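Local atomic coordinates of phosphoribosylaminoimidazole carboxylase (Bombyx mori, PDB entry 4JA0), a protein that probably catalyses two steps of purine biosynthesis, as a bifunctional enzyme joining an AIR carboxylase domain to a SAICAR synthetase domain. Residues A[338-352]-A[365-379]. Sequence-based numbering, arbitrary orientation.
Sequences PVLSGNTSYPVINCP and SLSVPSGLGCATVIY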
loop_
_atom_site.group_PDB
_atom_site.type_symbol
_atom_site.label_atom_id
_atom_site.label_comp_id
_atom_site.label_asym_id
_atom_site.label_seq_id
_atom_site.Cartn_x
_atom_site.Cartn_y
_atom_site.Cartn_z
ATOM N N PRO A 338 8.862 14.840 -16.284
ATOM C CA PRO A 338 10.233 14.999 -15.783
ATOM C C PRO A 338 11.247 15.286 -16.850
ATOM O O PRO A 338 12.197 16.014 -16.569
ATOM C CB PRO A 338 10.521 13.654 -15.128
ATOM C CG PRO A 338 9.170 13.231 -14.607
ATOM C CD PRO A 338 8.210 13.649 -15.702
ATOM N N VAL A 339 11.062 14.752 -18.050
ATOM C CA VAL A 339 12.006 15.049 -19.125
ATOM C C VAL A 339 11.856 16.505 -19.597
ATOM O O VAL A 339 12.859 17.190 -19.789
ATOM C CB VAL A 339 11.927 13.994 -20.274
ATOM C CG1 VAL A 339 12.443 14.547 -21.593
ATOM C CG2 VAL A 339 12.726 12.760 -19.876
ATOM N N LEU A 340 10.622 16.994 -19.730
ATOM C CA LEU A 340 10.410 18.420 -20.005
ATOM C C LEU A 340 11.042 19.276 -18.931
ATOM O O LEU A 340 11.786 20.221 -19.209
ATOM C CB LEU A 340 8.923 18.748 -20.059
ATOM C CG LEU A 340 8.206 18.275 -21.320
ATOM C CD1 LEU A 340 6.713 18.540 -21.244
ATOM C CD2 LEU A 340 8.815 18.985 -22.522
ATOM N N SER A 341 10.780 18.897 -17.696
ATOM C CA SER A 341 11.243 19.645 -16.563
ATOM C C SER A 341 12.769 19.757 -16.594
ATOM O O SER A 341 13.337 20.791 -16.209
ATOM C CB SER A 341 10.751 18.959 -15.284
ATOM O OG SER A 341 11.058 19.726 -14.135
ATOM N N GLY A 342 13.425 18.713 -17.109
ATOM C CA GLY A 342 14.879 18.701 -17.181
ATOM C C GLY A 342 15.475 19.514 -18.336
ATOM O O GLY A 342 16.660 19.842 -18.336
ATOM N N ASN A 343 14.649 19.838 -19.323
ATOM C CA ASN A 343 15.145 20.512 -20.511
ATOM C C ASN A 343 14.568 21.913 -20.732
ATOM O O ASN A 343 14.979 22.621 -21.652
ATOM C CB ASN A 343 14.930 19.626 -21.738
ATOM C CG ASN A 343 15.824 18.391 -21.727
ATOM O OD1 ASN A 343 16.978 18.441 -22.132
ATOM N ND2 ASN A 343 15.291 17.285 -21.254
ATOM N N THR A 344 13.638 22.335 -19.878
ATOM C CA THR A 344 13.111 23.692 -20.002
ATOM C C THR A 344 13.138 24.434 -18.689
ATOM O O THR A 344 13.318 23.855 -17.618
ATOM C CB THR A 344 11.668 23.730 -20.589
ATOM O OG1 THR A 344 11.401 25.018 -21.144
ATOM C CG2 THR A 344 10.646 23.429 -19.540
ATOM N N SER A 345 12.919 25.732 -18.773
ATOM C CA SER A 345 13.014 26.576 -17.610
ATOM C C SER A 345 11.623 27.079 -17.285
ATOM O O SER A 345 11.382 27.636 -16.209
ATOM C CB SER A 345 13.940 27.746 -17.924
ATOM O OG SER A 345 13.986 28.654 -16.845
ATOM N N TYR A 346 10.693 26.832 -18.200
ATOM C CA TYR A 346 9.303 27.189 -17.965
ATOM C C TYR A 346 8.656 26.141 -17.048
ATOM O O TYR A 346 9.026 24.958 -17.070
ATOM C CB TYR A 346 8.555 27.312 -19.310
ATOM C CG TYR A 346 9.169 28.368 -20.193
ATOM C CD1 TYR A 346 8.787 29.708 -20.084
ATOM C CD2 TYR A 346 10.159 28.033 -21.115
ATOM C CE1 TYR A 346 9.374 30.679 -20.869
ATOM C CE2 TYR A 346 10.744 28.991 -21.907
ATOM C CZ TYR A 346 10.348 30.312 -21.779
ATOM O OH TYR A 346 10.939 31.258 -22.569
ATOM N N PRO A 347 7.701 26.582 -16.225
ATOM C CA PRO A 347 6.991 25.695 -15.302
ATOM C C PRO A 347 6.339 24.516 -16.013
ATOM O O PRO A 347 5.715 24.686 -17.067
ATOM C CB PRO A 347 5.926 26.611 -14.691
ATOM C CG PRO A 347 5.866 27.823 -15.607
ATOM C CD PRO A 347 7.237 27.976 -16.125
ATOM N N VAL A 348 6.495 23.328 -15.435
ATOM C CA VAL A 348 5.911 22.116 -15.992
ATOM C C VAL A 348 5.010 21.483 -14.950
ATOM O O VAL A 348 5.455 21.177 -13.841
ATOM C CB VAL A 348 7.001 21.091 -16.386
ATOM C CG1 VAL A 348 6.362 19.757 -16.732
ATOM C CG2 VAL A 348 7.862 21.603 -17.535
ATOM N N ILE A 349 3.744 21.282 -15.302
ATOM C CA ILE A 349 2.781 20.637 -14.397
ATOM C C ILE A 349 2.364 19.277 -14.927
ATOM O O ILE A 349 2.007 19.149 -16.113
ATOM C CB ILE A 349 1.504 21.502 -14.190
ATOM C CG1 ILE A 349 1.885 22.945 -13.827
ATOM C CG2 ILE A 349 0.613 20.911 -13.105
ATOM C CD1 ILE A 349 0.726 23.897 -13.913
ATOM N N ASN A 350 2.431 18.274 -14.047
ATOM C CA ASN A 350 1.999 16.909 -14.352
ATOM C C ASN A 350 0.548 16.629 -14.000
ATOM O O ASN A 350 0.172 16.665 -12.822
ATOM C CB ASN A 350 2.838 15.914 -13.580
ATOM C CG ASN A 350 4.251 15.920 -14.002
ATOM O OD1 ASN A 350 4.541 15.965 -15.194
ATOM N ND2 ASN A 350 5.161 15.843 -13.033
ATOM N N CYS A 351 -0.240 16.250 -14.998
ATOM C CA CYS A 351 -1.613 15.859 -14.752
ATOM C C CYS A 351 -1.897 14.491 -15.356
ATOM O O CYS A 351 -2.373 14.372 -16.477
ATOM C CB CYS A 351 -2.577 16.932 -15.298
ATOM S SG CYS A 351 -4.319 16.656 -14.854
ATOM N N PRO A 352 -1.581 13.439 -14.606
ATOM C CA PRO A 352 -1.865 12.095 -15.111
ATOM C C PRO A 352 -3.362 11.949 -15.304
ATOM O O PRO A 352 -4.138 12.583 -14.587
ATOM C CB PRO A 352 -1.390 11.192 -13.983
ATOM C CG PRO A 352 -0.398 12.021 -13.230
ATOM C CD PRO A 352 -0.912 13.413 -13.297
ATOM N N SER A 365 5.512 10.631 -11.283
ATOM C CA SER A 365 5.332 12.076 -11.438
ATOM C C SER A 365 5.975 12.812 -10.284
ATOM O O SER A 365 6.843 13.648 -10.476
ATOM C CB SER A 365 3.854 12.426 -11.478
ATOM O OG SER A 365 3.227 11.859 -12.603
ATOM N N LEU A 366 5.547 12.487 -9.073
ATOM C CA LEU A 366 6.222 12.938 -7.861
ATOM C C LEU A 366 7.599 12.316 -7.846
ATOM O O LEU A 366 7.937 11.549 -8.752
ATOM C CB LEU A 366 5.463 12.444 -6.643
ATOM C CG LEU A 366 3.965 12.712 -6.560
ATOM C CD1 LEU A 366 3.330 11.742 -5.560
ATOM C CD2 LEU A 366 3.729 14.144 -6.130
ATOM N N SER A 367 8.406 12.644 -6.850
ATOM C CA SER A 367 9.715 11.970 -6.687
ATOM C C SER A 367 10.521 12.002 -7.979
ATOM O O SER A 367 10.865 10.967 -8.571
ATOM C CB SER A 367 9.618 10.524 -6.132
ATOM O OG SER A 367 8.970 9.630 -7.008
ATOM N N VAL A 368 10.791 13.219 -8.412
ATOM C CA VAL A 368 11.648 13.448 -9.548
ATOM C C VAL A 368 13.104 13.469 -9.071
ATOM O O VAL A 368 13.376 13.602 -7.878
ATOM C CB VAL A 368 11.288 14.804 -10.190
ATOM C CG1 VAL A 368 9.989 14.695 -10.973
ATOM C CG2 VAL A 368 11.187 15.869 -9.113
ATOM N N PRO A 369 14.053 13.294 -10.000
ATOM C CA PRO A 369 15.466 13.453 -9.622
ATOM C C PRO A 369 15.783 14.865 -9.139
ATOM O O PRO A 369 15.043 15.829 -9.403
ATOM C CB PRO A 369 16.212 13.144 -10.914
ATOM C CG PRO A 369 15.161 13.198 -11.999
ATOM C CD PRO A 369 13.894 12.787 -11.371
ATOM N N SER A 370 16.855 14.970 -8.372
ATOM C CA SER A 370 17.230 16.247 -7.788
ATOM C C SER A 370 17.499 17.343 -8.827
ATOM O O SER A 370 18.262 17.148 -9.785
ATOM C CB SER A 370 18.461 16.041 -6.903
ATOM O OG SER A 370 19.558 15.542 -7.662
ATOM N N GLY A 371 16.910 18.518 -8.623
ATOM C CA GLY A 371 17.154 19.602 -9.554
ATOM C C GLY A 371 16.101 19.722 -10.642
ATOM O O GLY A 371 16.311 20.405 -11.653
ATOM N N LEU A 372 14.969 19.050 -10.452
ATOM C CA LEU A 372 13.842 19.221 -11.364
ATOM C C LEU A 372 12.665 19.829 -10.611
ATOM O O LEU A 372 12.349 19.390 -9.514
ATOM C CB LEU A 372 13.423 17.899 -11.976
ATOM C CG LEU A 372 14.442 17.186 -12.847
ATOM C CD1 LEU A 372 13.676 16.251 -13.744
ATOM C CD2 LEU A 372 15.264 18.166 -13.646
ATOM N N GLY A 373 12.034 20.837 -11.211
ATOM C CA GLY A 373 10.961 21.578 -10.582
ATOM C C GLY A 373 9.570 21.198 -11.053
ATOM O O GLY A 373 8.618 21.960 -10.908
ATOM N N CYS A 374 9.457 20.038 -11.668
ATOM C CA CYS A 374 8.172 19.496 -12.045
ATOM C C CYS A 374 7.206 19.450 -10.832
ATOM O O CYS A 374 7.591 19.014 -9.735
ATOM C CB CYS A 374 8.402 18.093 -12.621
ATOM S SG CYS A 374 7.138 17.629 -13.771
ATOM N N ALA A 375 5.992 19.975 -10.997
ATOM C CA ALA A 375 4.954 19.916 -9.934
ATOM C C ALA A 375 3.821 18.993 -10.385
ATOM O O ALA A 375 3.569 18.843 -11.585
ATOM C CB ALA A 375 4.397 21.317 -9.598
ATOM N N THR A 376 3.111 18.411 -9.426
ATOM C CA THR A 376 2.110 17.398 -9.730
ATOM C C THR A 376 0.721 17.760 -9.179
ATOM O O THR A 376 0.548 18.294 -8.048
ATOM C CB THR A 376 2.564 16.014 -9.232
ATOM O OG1 THR A 376 3.807 15.656 -9.866
ATOM C CG2 THR A 376 1.517 14.945 -9.538
ATOM N N VAL A 377 -0.263 17.482 -10.025
ATOM C CA VAL A 377 -1.665 17.779 -9.787
ATOM C C VAL A 377 -2.417 16.514 -10.229
ATOM O O VAL A 377 -1.889 15.734 -11.026
ATOM C CB VAL A 377 -2.053 19.023 -10.622
ATOM C CG1 VAL A 377 -3.286 18.769 -11.467
ATOM C CG2 VAL A 377 -2.214 20.255 -9.765
ATOM N N ILE A 378 -3.621 16.280 -9.722
ATOM C CA ILE A 378 -4.287 14.996 -9.969
ATOM C C ILE A 378 -5.625 15.062 -10.748
ATOM O O ILE A 378 -6.093 14.047 -11.296
ATOM C CB ILE A 378 -4.414 14.240 -8.639
ATOM C CG1 ILE A 378 -3.391 13.121 -8.579
ATOM C CG2 ILE A 378 -5.825 13.709 -8.381
ATOM C CD1 ILE A 378 -3.566 12.307 -7.307
ATOM N N TYR A 379 -6.220 16.253 -10.817
ATOM C CA TYR A 379 -7.460 16.463 -11.561
ATOM C C TYR A 379 -7.269 17.476 -12.684
ATOM O O TYR A 379 -6.512 18.440 -12.536
ATOM C CB TYR A 379 -8.579 16.926 -10.622
ATOM C CG TYR A 379 -8.723 16.058 -9.408
ATOM C CD1 TYR A 379 -9.339 14.814 -9.498
ATOM C CD2 TYR A 379 -8.240 16.472 -8.167
ATOM C CE1 TYR A 379 -9.469 13.995 -8.387
ATOM C CE2 TYR A 379 -8.367 15.661 -7.045
ATOM C CZ TYR A 379 -8.980 14.422 -7.166
ATOM O OH TYR A 379 -9.115 13.599 -6.071
HETATM O O HOH W 1 13.321 21.914 -13.533
#
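Asn350 sits at the centre of the pairing between 338-352 and 365-379, gripped through both its N and its O by the one neighbouring strand. Asn350 N donates to Ala375 O (2.8 Å) and Asn350 O accepts from Val377 N (2.9 Å), and two residues earlier Val348 O takes Ala375 N (3.1 Å), the ladder of a short parallel sheet. With CG beside its own backbone N (chi1 -66°), the Asn350 side chain lies on the same face as Thr376, and Asn350 ND2 makes a weak bond to Thr376 OG1 (3.4 Å), though the position of this donor is doubtful. Asn334 ND2 bonds Ser365 OG and, more weakly, Asn350 OD1, so that one asparagine joins the amide to 365-379. A leucine in place of Asn350 would probably leave Thr376 OG1 and Asn334 without this amide partner. On the other face, Ile349 CG2, turned anti to its backbone N, lies 4.1 Å from Val377 CB as the two side chains cross.

Beside the sheet, helix 336-343 rests on the loop leading into strand 375-376. Leu372 forks over it: CD1 packs against Pro338, while Leu372 CD2 reaches Gly342 CA at 3.6 Å. A water bridges Ser341 O and Gly373 N, and Val348 CG1 meets Cys374 SG at 3.7 Å.

The pairing closes a beta-alpha-beta unit of the AIR carboxylase domain, strand 348-350, helix 358-361 and strand 375-376. Strand 323-329 flanks 348-350 on its other side, helix 380-391 covers Ile349, Cys351 and Val377, and Thr376 continues the backbone bonding into a second subunit.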